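Side-chain contacts in sugar kinase (Agrobacterium tumefaciens, PDB 2RBC), which probably phosphorylates a sugar or related compound with ATP, as a putative ribokinase-like member of the pfkB family of carbohydrate kinases: residues 100-104 / 105-109; 168-171 / 172-176; 207-210 / 211-215; 241-244 / 245-248; 315-319 / 320-324. All coordinates share one frame; numbering follows the deposited sequence. Where two conformers were deposited one is given.

Interaction 1. Residues 100-104 / 105-109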
loop_
_atom_site.group_PDB
_atom_site.type_symbol
_atom_site.label_atom_id
_atom_site.label_comp_id
_atom_site.label_asym_id
_atom_site.label_seq_id
_atom_site.Cartn_x
_atom_site.Cartn_y
_atom_site.Cartn_z
ATOM N N ARG A 100 14.389 5.284 -7.441
ATOM C CA ARG A 100 15.404 4.278 -7.200
ATOM C C ARG A 100 15.089 2.968 -7.893
ATOM O O ARG A 100 15.958 2.396 -8.538
ATOM C CB ARG A 100 15.629 4.095 -5.699
ATOM C CG ARG A 100 16.437 2.872 -5.323
ATOM C CD ARG A 100 16.854 2.943 -3.883
ATOM N NE ARG A 100 16.902 1.616 -3.284
ATOM C CZ ARG A 100 17.178 1.360 -1.991
ATOM N NH1 ARG A 100 17.165 0.095 -1.556
ATOM N NH2 ARG A 100 17.462 2.340 -1.124
ATOM N N ASP A 101 13.858 2.505 -7.793
ATOM C CA ASP A 101 13.479 1.248 -8.426
ATOM C C ASP A 101 13.627 1.349 -9.954
ATOM O O ASP A 101 14.256 0.496 -10.608
ATOM C CB ASP A 101 12.043 0.858 -8.013
ATOM C CG ASP A 101 11.593 -0.518 -8.600
ATOM O OD1 ASP A 101 12.426 -1.272 -9.145
ATOM O OD2 ASP A 101 10.413 -0.872 -8.546
ATOM N N LEU A 102 13.055 2.403 -10.527
ATOM C CA LEU A 102 13.123 2.563 -11.973
ATOM C C LEU A 102 14.579 2.659 -12.491
ATOM O O LEU A 102 14.939 1.986 -13.445
ATOM C CB LEU A 102 12.233 3.726 -12.422
ATOM C CG LEU A 102 10.713 3.510 -12.198
ATOM C CD1 LEU A 102 9.935 4.743 -12.582
ATOM C CD2 LEU A 102 10.157 2.246 -12.927
ATOM N N SER A 103 15.451 3.436 -11.857
ATOM C CA SER A 103 16.826 3.457 -12.357
ATOM C C SER A 103 17.591 2.173 -12.091
ATOM O O SER A 103 18.450 1.828 -12.872
ATOM C CB SER A 103 17.618 4.636 -11.845
ATOM O OG SER A 103 17.235 4.883 -10.551
ATOM N N GLU A 104 17.317 1.484 -10.989
ATOM C CA GLU A 104 17.905 0.168 -10.788
ATOM C C GLU A 104 17.358 -0.880 -11.768
ATOM O O GLU A 104 17.971 -1.911 -11.960
ATOM C CB GLU A 104 17.719 -0.279 -9.334
ATOM C CG GLU A 104 18.571 0.538 -8.389
ATOM C CD GLU A 104 18.382 0.141 -6.922
ATOM O OE1 GLU A 104 17.578 -0.788 -6.645
ATOM O OE2 GLU A 104 19.050 0.750 -6.047
ATOM N N SER A 105 16.223 -0.596 -12.400
ATOM C CA SER A 105 15.579 -1.506 -13.356
ATOM C C SER A 105 16.043 -1.231 -14.805
ATOM O O SER A 105 15.487 -1.769 -15.756
ATOM C CB SER A 105 14.075 -1.359 -13.262
ATOM O OG SER A 105 13.602 -1.740 -11.968
ATOM N N GLY A 106 17.023 -0.355 -14.961
ATOM C CA GLY A 106 17.637 -0.093 -16.242
ATOM C C GLY A 106 17.104 1.084 -17.013
ATOM O O GLY A 106 17.459 1.248 -18.179
ATOM N N ILE A 107 16.302 1.933 -16.376
ATOM C CA ILE A 107 15.693 3.086 -17.035
ATOM C C ILE A 107 16.475 4.368 -16.642
ATOM O O ILE A 107 16.772 4.564 -15.464
ATOM C CB ILE A 107 14.205 3.209 -16.616
ATOM C CG1 ILE A 107 13.375 1.979 -17.044
ATOM C CG2 ILE A 107 13.541 4.476 -17.202
ATOM C CD1 ILE A 107 12.115 1.754 -16.148
ATOM N N ASP A 108 16.840 5.206 -17.617
ATOM C CA ASP A 108 17.364 6.541 -17.333
ATOM C C ASP A 108 16.256 7.438 -16.792
ATOM O O ASP A 108 15.347 7.830 -17.522
ATOM C CB ASP A 108 17.938 7.170 -18.600
ATOM C CG ASP A 108 18.609 8.495 -18.342
ATOM O OD1 ASP A 108 18.330 9.166 -17.324
ATOM O OD2 ASP A 108 19.449 8.845 -19.177
ATOM N N THR A 109 16.365 7.763 -15.513
ATOM C CA THR A 109 15.396 8.589 -14.794
ATOM C C THR A 109 15.870 10.026 -14.626
ATOM O O THR A 109 15.254 10.818 -13.922
ATOM C CB THR A 109 15.153 8.001 -13.408
ATOM O OG1 THR A 109 16.413 7.889 -12.739
ATOM C CG2 THR A 109 14.458 6.646 -13.520
HETATM O O HOH W 1 19.353 4.108 -14.723
#
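I107 N donates back to L102 O at 3.2 Å, because the chain leaves helical angles at S105 and swings round at G106, where phi is 96°. The same carbonyl oxygen takes S105 N on the opposite face of its plane, so two N-H groups grip it. A weaker bond runs from G106 N to S103 O. S105 curls its hydroxyl over the last turn: with chi1 at -63°, OG sits beside its own backbone N and donates to D101 O at 2.7 Å, 45° above that carbonyl plane. OG is also bonded to R313, while D101 turns OD2 to the backbone N of A65 in strand 60-66. The backbone pattern is a Schellman motif with G106 as the C-prime residue. It ends helix 93-104 and hands the chain to the short strand 107-108, within a beta-alpha-beta unit that starts from strand 82-90. On the buried side of the turn, L102 CD2 meets I107 CD1 at 3.8 Å, and both side chains rest on L85; I107 also touches A73 and Y74 of helix 68-78. T109 comes back to the helix with its two branches split: CG2 lies 3.8 Å from L102 CB, and OG1 lies 3.6 Å from S103 CB. S103 OG bonds to L99 O within the helix. On the outer side, S103 CA points its hydrogen at I107 O (3.3 Å), and a water donates to both S103 O and I107 O, the latter at 2.7 Å.

Interaction 2. Residues 168-171 / 172-176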
loop_
_atom_site.group_PDB
_atom_site.type_symbol
_atom_site.label_atom_id
_atom_site.label_comp_id
_atom_site.label_asym_id
_atom_site.label_seq_id
_atom_site.Cartn_x
_atom_site.Cartn_y
_atom_site.Cartn_z
ATOM N N PRO A 168 -1.095 14.565 -20.395
ATOM C CA PRO A 168 -1.464 14.927 -21.773
ATOM C C PRO A 168 -0.802 16.153 -22.345
ATOM O O PRO A 168 -0.478 16.177 -23.540
ATOM C CB PRO A 168 -2.972 15.193 -21.678
ATOM C CG PRO A 168 -3.406 14.632 -20.458
ATOM C CD PRO A 168 -2.262 14.546 -19.517
ATOM N N GLU A 169 -0.584 17.180 -21.541
ATOM C CA GLU A 169 0.023 18.383 -22.101
ATOM C C GLU A 169 1.505 18.175 -22.445
ATOM O O GLU A 169 1.995 18.718 -23.440
ATOM C CB GLU A 169 -0.192 19.575 -21.182
ATOM C CG GLU A 169 -1.667 19.924 -20.952
ATOM C CD GLU A 169 -2.457 20.198 -22.233
ATOM O OE1 GLU A 169 -3.612 19.723 -22.308
ATOM O OE2 GLU A 169 -1.939 20.874 -23.166
ATOM N N LEU A 170 2.221 17.384 -21.653
ATOM C CA LEU A 170 3.590 17.016 -22.025
ATOM C C LEU A 170 3.583 16.027 -23.209
ATOM O O LEU A 170 4.361 16.172 -24.153
ATOM C CB LEU A 170 4.362 16.450 -20.834
ATOM C CG LEU A 170 5.839 16.056 -21.107
ATOM C CD1 LEU A 170 6.717 17.198 -21.745
ATOM C CD2 LEU A 170 6.447 15.544 -19.820
ATOM N N ALA A 171 2.681 15.047 -23.145
ATOM C CA ALA A 171 2.538 14.024 -24.191
ATOM C C ALA A 171 2.307 14.658 -25.570
ATOM O O ALA A 171 2.931 14.261 -26.545
ATOM C CB ALA A 171 1.418 13.091 -23.855
ATOM N N LEU A 172 1.435 15.666 -25.624
ATOM C CA LEU A 172 1.159 16.380 -26.864
ATOM C C LEU A 172 2.416 16.996 -27.434
ATOM O O LEU A 172 2.697 16.897 -28.625
ATOM C CB LEU A 172 0.118 17.475 -26.625
ATOM C CG LEU A 172 -0.353 18.247 -27.856
ATOM C CD1 LEU A 172 -0.896 17.316 -28.953
ATOM C CD2 LEU A 172 -1.417 19.270 -27.447
ATOM N N ASP A 173 3.192 17.618 -26.573
ATOM C CA ASP A 173 4.418 18.280 -27.000
ATOM C C ASP A 173 5.457 17.302 -27.480
ATOM O O ASP A 173 6.149 17.552 -28.483
ATOM C CB ASP A 173 5.046 19.025 -25.844
ATOM C CG ASP A 173 4.477 20.393 -25.642
ATOM O OD1 ASP A 173 3.655 20.861 -26.483
ATOM O OD2 ASP A 173 4.871 21.012 -24.615
ATOM N N VAL A 174 5.610 16.201 -26.751
ATOM C CA VAL A 174 6.611 15.197 -27.125
ATOM C C VAL A 174 6.271 14.554 -28.498
ATOM O O VAL A 174 7.150 14.362 -29.367
ATOM C CB VAL A 174 6.776 14.134 -26.009
ATOM C CG1 VAL A 174 7.589 12.954 -26.544
ATOM C CG2 VAL A 174 7.465 14.776 -24.723
ATOM N N LEU A 175 4.995 14.226 -28.690
ATOM C CA LEU A 175 4.557 13.677 -29.962
ATOM C C LEU A 175 4.812 14.657 -31.111
ATOM O O LEU A 175 5.325 14.271 -32.140
ATOM C CB LEU A 175 3.073 13.263 -29.965
ATOM C CG LEU A 175 2.676 12.079 -29.086
ATOM C CD1 LEU A 175 1.118 11.943 -29.033
ATOM C CD2 LEU A 175 3.337 10.776 -29.546
ATOM N N THR A 176 4.413 15.911 -30.920
ATOM C CA THR A 176 4.569 16.941 -31.936
ATOM C C THR A 176 6.009 17.148 -32.348
ATOM O O THR A 176 6.332 17.154 -33.558
ATOM C CB THR A 176 3.961 18.259 -31.467
ATOM O OG1 THR A 176 2.578 18.028 -31.193
ATOM C CG2 THR A 176 4.100 19.380 -32.569
HETATM O O HOH W 2 0.966 20.861 -24.798
#
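L170 and V174 sit one turn apart on helix 168-180, the connection between strands 160-163 and 185-189 in a beta-alpha-beta unit. L170 holds CG anti to its backbone N (chi1 -179°), which lets CD1 reach along the helix to V174 CG2 at 3.9 Å. V174 is turned so that CG2 lies beside its own N, 3.5 Å from L170 O, the oxygen that takes the V174 N-H almost in line with its C=O bond. Both side chains face strand 31-35, each touching V35. L175 behaves differently: its CG is beside the backbone N (chi1 -67°), 3.4 Å from A171 O, and the leucine leans on V163 and A203. A171 itself fits between V163 and L200 of helix 194-200, where L172 joins it on L200. Round on the polar side, D173 keeps its carboxylate close to the preceding turn, CG 3.7 Å from E169 O. A water lies 2.7 Å from E169 O and makes a weak link to D173 OD1. At the far end T176 OG1 donates to L172 O at 2.8 Å, on the opposite face of that carbonyl from T176 N.

Interaction 3. Residues 207-210 / 211-215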
loop_
_atom_site.group_PDB
_atom_site.type_symbol
_atom_site.label_atom_id
_atom_site.label_comp_id
_atom_site.label_asym_id
_atom_site.label_seq_id
_atom_site.Cartn_x
_atom_site.Cartn_y
_atom_site.Cartn_z
ATOM N N ILE A 207 -0.480 4.877 -33.410
ATOM C CA ILE A 207 -1.278 4.731 -32.179
ATOM C C ILE A 207 -1.616 3.267 -31.940
ATOM O O ILE A 207 -2.028 2.570 -32.868
ATOM C CB ILE A 207 -2.607 5.518 -32.231
ATOM C CG1 ILE A 207 -2.424 6.973 -32.680
ATOM C CG2 ILE A 207 -3.342 5.404 -30.889
ATOM C CD1 ILE A 207 -3.755 7.716 -32.978
ATOM N N VAL A 208 -1.424 2.799 -30.702
ATOM C CA VAL A 208 -1.834 1.452 -30.331
ATOM C C VAL A 208 -2.865 1.662 -29.265
ATOM O O VAL A 208 -2.527 2.069 -28.157
ATOM C CB VAL A 208 -0.696 0.569 -29.795
ATOM C CG1 VAL A 208 -1.224 -0.847 -29.496
ATOM C CG2 VAL A 208 0.521 0.596 -30.746
ATOM N N PHE A 209 -4.129 1.458 -29.639
ATOM C CA PHE A 209 -5.249 1.568 -28.706
ATOM C C PHE A 209 -5.493 0.218 -28.000
ATOM O O PHE A 209 -5.324 -0.845 -28.602
ATOM C CB PHE A 209 -6.566 1.915 -29.441
ATOM C CG PHE A 209 -6.602 3.280 -30.069
ATOM C CD1 PHE A 209 -6.834 4.424 -29.287
ATOM C CD2 PHE A 209 -6.507 3.424 -31.465
ATOM C CE1 PHE A 209 -6.934 5.686 -29.886
ATOM C CE2 PHE A 209 -6.586 4.670 -32.082
ATOM C CZ PHE A 209 -6.795 5.814 -31.300
ATOM N N SER A 210 -5.918 0.275 -26.730
ATOM C CA SER A 210 -6.416 -0.899 -26.041
ATOM C C SER A 210 -7.842 -1.063 -26.518
ATOM O O SER A 210 -8.472 -0.097 -26.969
ATOM C CB SER A 210 -6.417 -0.664 -24.521
ATOM O OG SER A 210 -7.239 0.442 -24.213
ATOM N N GLU A 211 -8.373 -2.270 -26.414
ATOM C CA GLU A 211 -9.763 -2.465 -26.795
ATOM C C GLU A 211 -10.779 -1.497 -26.100
ATOM O O GLU A 211 -11.636 -0.871 -26.746
ATOM C CB GLU A 211 -10.133 -3.933 -26.589
ATOM C CG GLU A 211 -11.596 -4.186 -26.824
ATOM C CD GLU A 211 -11.914 -5.666 -26.948
ATOM O OE1 GLU A 211 -11.005 -6.510 -26.785
ATOM O OE2 GLU A 211 -13.101 -5.951 -27.216
ATOM N N PRO A 212 -10.697 -1.363 -24.780
ATOM C CA PRO A 212 -11.596 -0.418 -24.136
ATOM C C PRO A 212 -11.480 1.029 -24.610
ATOM O O PRO A 212 -12.490 1.722 -24.718
ATOM C CB PRO A 212 -11.209 -0.508 -22.663
ATOM C CG PRO A 212 -10.415 -1.677 -22.518
ATOM C CD PRO A 212 -9.828 -2.045 -23.815
ATOM N N ALA A 213 -10.271 1.503 -24.905
ATOM C CA ALA A 213 -10.116 2.888 -25.375
ATOM C C ALA A 213 -10.760 3.065 -26.762
ATOM O O ALA A 213 -11.507 4.024 -27.013
ATOM C CB ALA A 213 -8.614 3.246 -25.436
ATOM N N ALA A 214 -10.481 2.111 -27.651
ATOM C CA ALA A 214 -11.024 2.131 -28.999
ATOM C C ALA A 214 -12.544 2.024 -28.997
ATOM O O ALA A 214 -13.212 2.667 -29.817
ATOM C CB ALA A 214 -10.411 1.033 -29.816
ATOM N N THR A 215 -13.076 1.225 -28.071
ATOM C CA THR A 215 -14.524 1.076 -27.891
ATOM C C THR A 215 -15.134 2.420 -27.549
ATOM O O THR A 215 -16.134 2.817 -28.114
ATOM C CB THR A 215 -14.822 0.065 -26.760
ATOM O OG1 THR A 215 -14.185 -1.200 -27.059
ATOM C CG2 THR A 215 -16.290 -0.120 -26.581
#
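S210 and A213 make the close part of this contact, where strand 206-210 runs straight into helix 211-218; the axes of segments 207-210 and 211-215 stand 95° apart. S210 is the N-cap: its OG, set between its own N and carbonyl carbon (chi1 60°), accepts A213 N at 3.3 Å and lies 3.4 Å from A213 CB. The S210 carbonyl then begins the helical ladder by taking A214 N at 3.1 Å. Inward, F209 packs CB against A214 CB at 4.0 Å, while its CD1 is a looser 4.4 Å from A213 CB. The ring is covered on one face by I207 CG2, 3.4 Å above its centre, and L230 of helix 223-233 also touches it. The other side is slacker. P212 is exposed and meets S210 through CD, 3.6 Å from OG. E211 touches S210 only through CB, and its extended chain lies by A243 and V223. OG has a further partner in D190 OD1, so the hydroxyl takes part in two bonds. A carboxylate placed so near the start of the helix would probably suit the positive end of its dipole and steady the capping serine.

Interaction 4. Residues 241-244 / 245-248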
loop_
_atom_site.group_PDB
_atom_site.type_symbol
_atom_site.label_atom_id
_atom_site.label_comp_id
_atom_site.label_asym_id
_atom_site.label_seq_id
_atom_site.Cartn_x
_atom_site.Cartn_y
_atom_site.Cartn_z
ATOM N N VAL A 241 -5.266 -1.806 -32.796
ATOM C CA VAL A 241 -6.058 -2.043 -31.598
ATOM C C VAL A 241 -5.681 -3.419 -31.086
ATOM O O VAL A 241 -5.769 -4.407 -31.845
ATOM C CB VAL A 241 -7.574 -1.954 -31.847
ATOM C CG1 VAL A 241 -8.337 -2.115 -30.504
ATOM C CG2 VAL A 241 -7.965 -0.609 -32.524
ATOM N N THR A 242 -5.230 -3.485 -29.827
ATOM C CA THR A 242 -4.890 -4.786 -29.202
ATOM C C THR A 242 -6.115 -5.349 -28.500
ATOM O O THR A 242 -6.956 -4.587 -28.007
ATOM C CB THR A 242 -3.740 -4.672 -28.217
ATOM O OG1 THR A 242 -4.114 -3.756 -27.173
ATOM C CG2 THR A 242 -2.479 -4.180 -28.929
ATOM N N ALA A 243 -6.219 -6.684 -28.486
ATOM C CA ALA A 243 -7.359 -7.395 -27.894
ATOM C C ALA A 243 -6.893 -8.553 -27.002
ATOM O O ALA A 243 -7.564 -9.571 -26.888
ATOM C CB ALA A 243 -8.339 -7.889 -29.007
ATOM N N GLY A 244 -5.732 -8.387 -26.360
ATOM C CA GLY A 244 -5.125 -9.435 -25.535
ATOM C C GLY A 244 -4.980 -10.769 -26.229
ATOM O O GLY A 244 -4.419 -10.873 -27.317
ATOM N N PRO A 245 -5.523 -11.821 -25.622
ATOM C CA PRO A 245 -5.367 -13.140 -26.255
ATOM C C PRO A 245 -6.060 -13.278 -27.586
ATOM O O PRO A 245 -5.785 -14.245 -28.298
ATOM C CB PRO A 245 -5.973 -14.103 -25.244
ATOM C CG PRO A 245 -6.749 -13.271 -24.299
ATOM C CD PRO A 245 -6.303 -11.864 -24.381
ATOM N N ALA A 246 -6.927 -12.322 -27.939
ATOM C CA ALA A 246 -7.651 -12.331 -29.214
ATOM C C ALA A 246 -6.849 -11.728 -30.397
ATOM O O ALA A 246 -7.287 -11.797 -31.569
ATOM C CB ALA A 246 -9.034 -11.660 -29.066
ATOM N N GLY A 247 -5.669 -11.179 -30.099
ATOM C CA GLY A 247 -4.740 -10.752 -31.127
ATOM C C GLY A 247 -4.737 -9.239 -31.283
ATOM O O GLY A 247 -5.095 -8.492 -30.377
ATOM N N CYS A 248 -4.358 -8.802 -32.467
ATOM C CA CYS A 248 -4.134 -7.382 -32.771
ATOM C C CYS A 248 -4.527 -7.100 -34.226
ATOM O O CYS A 248 -4.094 -7.799 -35.135
ATOM C CB CYS A 248 -2.677 -7.057 -32.528
ATOM S SG CYS A 248 -2.255 -5.379 -32.929
#
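The flat groups at this turn are peptide units, and A243 and G244 offer the faces of theirs to the residues that follow. A246 N comes to A243 O at 3.0 Å from 48° above the carbonyl plane, and G247 N reaches G244 O at 3.1 Å from a similar height. By contrast, G247 O is approached nearly end-on by A243 N, at 2.8 Å. The first of these bonds closes a type II' turn, with G244 at positive phi and P245 in its central positions; the second closes an overlapping turn through P245 and A246. On the face of the hairpin away from the T242 and C248 side chains, the two alanines meet methyl to methyl, A243 CB to A246 CB at 3.8 Å. Beyond the turn T242 and C248 form an antiparallel non-hydrogen-bonded pair, their side chains on one face of the sheet. With chi1 at 177°, C248 SG lies opposite its own nitrogen and within 4.2 Å of T242 CG2, and F278 of helix 274-287 touches both residues. C248 CA also points its hydrogen at V241 O. This is the tight end of a beta hairpin joining strands 238-242 and 248-251. Its T242, G244 and G247 match the T-x-G-x-x-G loop that lies by the nucleotide in ribokinase relatives; an ethanediol, probably from the crystallisation liquor, lies near G244 and may mark a pocket.

Interaction 5. Residues 315-319 / 320-324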
loop_
_atom_site.group_PDB
_atom_site.type_symbol
_atom_site.label_atom_id
_atom_site.label_comp_id
_atom_site.label_asym_id
_atom_site.label_seq_id
_atom_site.Cartn_x
_atom_site.Cartn_y
_atom_site.Cartn_z
ATOM N N GLY A 315 7.632 -9.704 -15.037
ATOM C CA GLY A 315 7.796 -10.757 -16.041
ATOM C C GLY A 315 8.259 -10.346 -17.428
ATOM O O GLY A 315 8.274 -11.196 -18.327
ATOM N N ALA A 316 8.565 -9.064 -17.645
ATOM C CA ALA A 316 8.953 -8.596 -18.982
ATOM C C ALA A 316 10.145 -9.449 -19.439
ATOM O O ALA A 316 11.135 -9.530 -18.738
ATOM C CB ALA A 316 9.306 -7.118 -18.971
ATOM N N PRO A 317 10.022 -10.138 -20.583
ATOM C CA PRO A 317 11.151 -10.980 -21.038
ATOM C C PRO A 317 12.311 -10.232 -21.670
ATOM O O PRO A 317 12.178 -9.084 -22.092
ATOM C CB PRO A 317 10.499 -11.874 -22.092
ATOM C CG PRO A 317 9.469 -11.042 -22.676
ATOM C CD PRO A 317 8.884 -10.245 -21.508
ATOM N N THR A 318 13.435 -10.926 -21.745
ATOM C CA THR A 318 14.568 -10.501 -22.517
ATOM C C THR A 318 14.258 -10.587 -23.999
ATOM O O THR A 318 13.286 -11.243 -24.406
ATOM C CB THR A 318 15.836 -11.308 -22.172
ATOM O OG1 THR A 318 15.794 -12.610 -22.782
ATOM C CG2 THR A 318 16.010 -11.398 -20.650
ATOM N N ARG A 319 15.088 -9.906 -24.801
ATOM C CA ARG A 319 14.938 -9.925 -26.231
ATOM C C ARG A 319 15.123 -11.368 -26.750
ATOM O O ARG A 319 14.348 -11.854 -27.583
ATOM C CB ARG A 319 15.969 -8.993 -26.867
ATOM C CG ARG A 319 15.894 -8.832 -28.352
ATOM C CD ARG A 319 14.489 -8.397 -28.807
ATOM N NE ARG A 319 14.407 -8.117 -30.244
ATOM C CZ ARG A 319 14.580 -6.905 -30.772
ATOM N NH1 ARG A 319 14.870 -5.864 -29.996
ATOM N NH2 ARG A 319 14.458 -6.730 -32.076
ATOM N N GLU A 320 16.146 -12.019 -26.208
ATOM C CA GLU A 320 16.499 -13.398 -26.518
ATOM C C GLU A 320 15.341 -14.373 -26.231
ATOM O O GLU A 320 14.970 -15.185 -27.077
ATOM C CB GLU A 320 17.734 -13.786 -25.708
ATOM C CG GLU A 320 19.031 -13.017 -26.078
ATOM C CD GLU A 320 18.998 -11.510 -25.742
ATOM O OE1 GLU A 320 18.329 -11.110 -24.734
ATOM O OE2 GLU A 320 19.639 -10.742 -26.524
ATOM N N GLU A 321 14.752 -14.255 -25.048
ATOM C CA GLU A 321 13.602 -15.095 -24.647
ATOM C C GLU A 321 12.437 -14.920 -25.597
ATOM O O GLU A 321 11.813 -15.911 -25.999
ATOM C CB GLU A 321 13.136 -14.815 -23.216
ATOM C CG GLU A 321 14.080 -15.341 -22.189
ATOM C CD GLU A 321 13.861 -14.819 -20.800
ATOM O OE1 GLU A 321 13.055 -13.868 -20.556
ATOM O OE2 GLU A 321 14.537 -15.384 -19.914
ATOM N N THR A 322 12.156 -13.664 -25.966
ATOM C CA THR A 322 11.092 -13.342 -26.930
ATOM C C THR A 322 11.394 -13.902 -28.335
ATOM O O THR A 322 10.526 -14.544 -28.964
ATOM C CB THR A 322 10.804 -11.803 -26.995
ATOM O OG1 THR A 322 10.688 -11.246 -25.661
ATOM C CG2 THR A 322 9.485 -11.515 -27.793
ATOM N N GLU A 323 12.630 -13.717 -28.810
ATOM C CA GLU A 323 13.002 -14.204 -30.138
ATOM C C GLU A 323 12.865 -15.722 -30.228
ATOM O O GLU A 323 12.374 -16.251 -31.233
ATOM C CB GLU A 323 14.437 -13.823 -30.537
ATOM C CG GLU A 323 14.802 -12.327 -30.633
ATOM C CD GLU A 323 14.329 -11.645 -31.859
ATOM O OE1 GLU A 323 13.725 -12.343 -32.729
ATOM O OE2 GLU A 323 14.548 -10.394 -31.957
ATOM N N GLU A 324 13.313 -16.435 -29.198
ATOM C CA GLU A 324 13.242 -17.884 -29.217
ATOM C C GLU A 324 11.798 -18.358 -29.107
ATOM O O GLU A 324 11.399 -19.248 -29.814
ATOM C CB GLU A 324 14.115 -18.490 -28.122
ATOM C CG GLU A 324 14.069 -20.005 -27.983
ATOM C CD GLU A 324 14.445 -20.764 -29.239
ATOM O OE1 GLU A 324 15.148 -20.221 -30.117
ATOM O OE2 GLU A 324 14.037 -21.935 -29.363
HETATM O O HOH W 3 18.043 -8.594 -24.018
HETATM O O HOH W 4 13.689 -8.918 -33.910
#
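R319 reaches along its helix to E323, and its chain can be followed outward. CB lies 3.1 Å from E320 N, and CG is also near that nitrogen; chi1 of -176° carries the chain away from the R319 nitrogen, and a bend at chi2 (54°) brings the rest back toward the next turn. CD passes 3.7 Å from E323 OE2, then NE donates to that oxygen at 2.9 Å in a salt bridge, on its anti side and somewhat out of the plane of a carboxylate nearly coplanar with the guanidinium (20° apart). CZ passes near OE2 too. NH2 gives to a water at 3.0 Å that in turn donates to E323 OE2; NH2 also forms a salt bridge with E288, and NH1 goes to M79 O. OE2 thus accepts from both NE and the water. Just upstream a capping box closes the start of helix 319-330: T318 OG1 accepts E321 N at 3.0 Å, and E321 OE1 takes T318 N at 3.2 Å. T322 OG1 donates to T318 O at 2.9 Å. The T322 backbone N-H reaches that oxygen from the opposite face. P317 CG lies 3.2 Å from T322 OG1, its ring touching L305.

From the N terminus the contacts come strictly in series; none nests in or crosses another. Interaction 1 turns helix 93-104 into strand 107-108 at one edge of the central sheet. Interaction 2 lies within helix 168-180, between strands 160-163 and 185-189 further along that sheet. Interactions 3 and 4 follow on neighbouring strands 206-210 and 238-242 and touch: F209 O is 2.9 Å from T242 N, and E211 packs against A243. Interaction 3 starts a helix, while interaction 4 closes a hairpin loop. Interaction 5 starts the last helix, 319-330, against helix 292-307. Its centre lies about 19 Å from the centres of both interaction 1 and interaction 4.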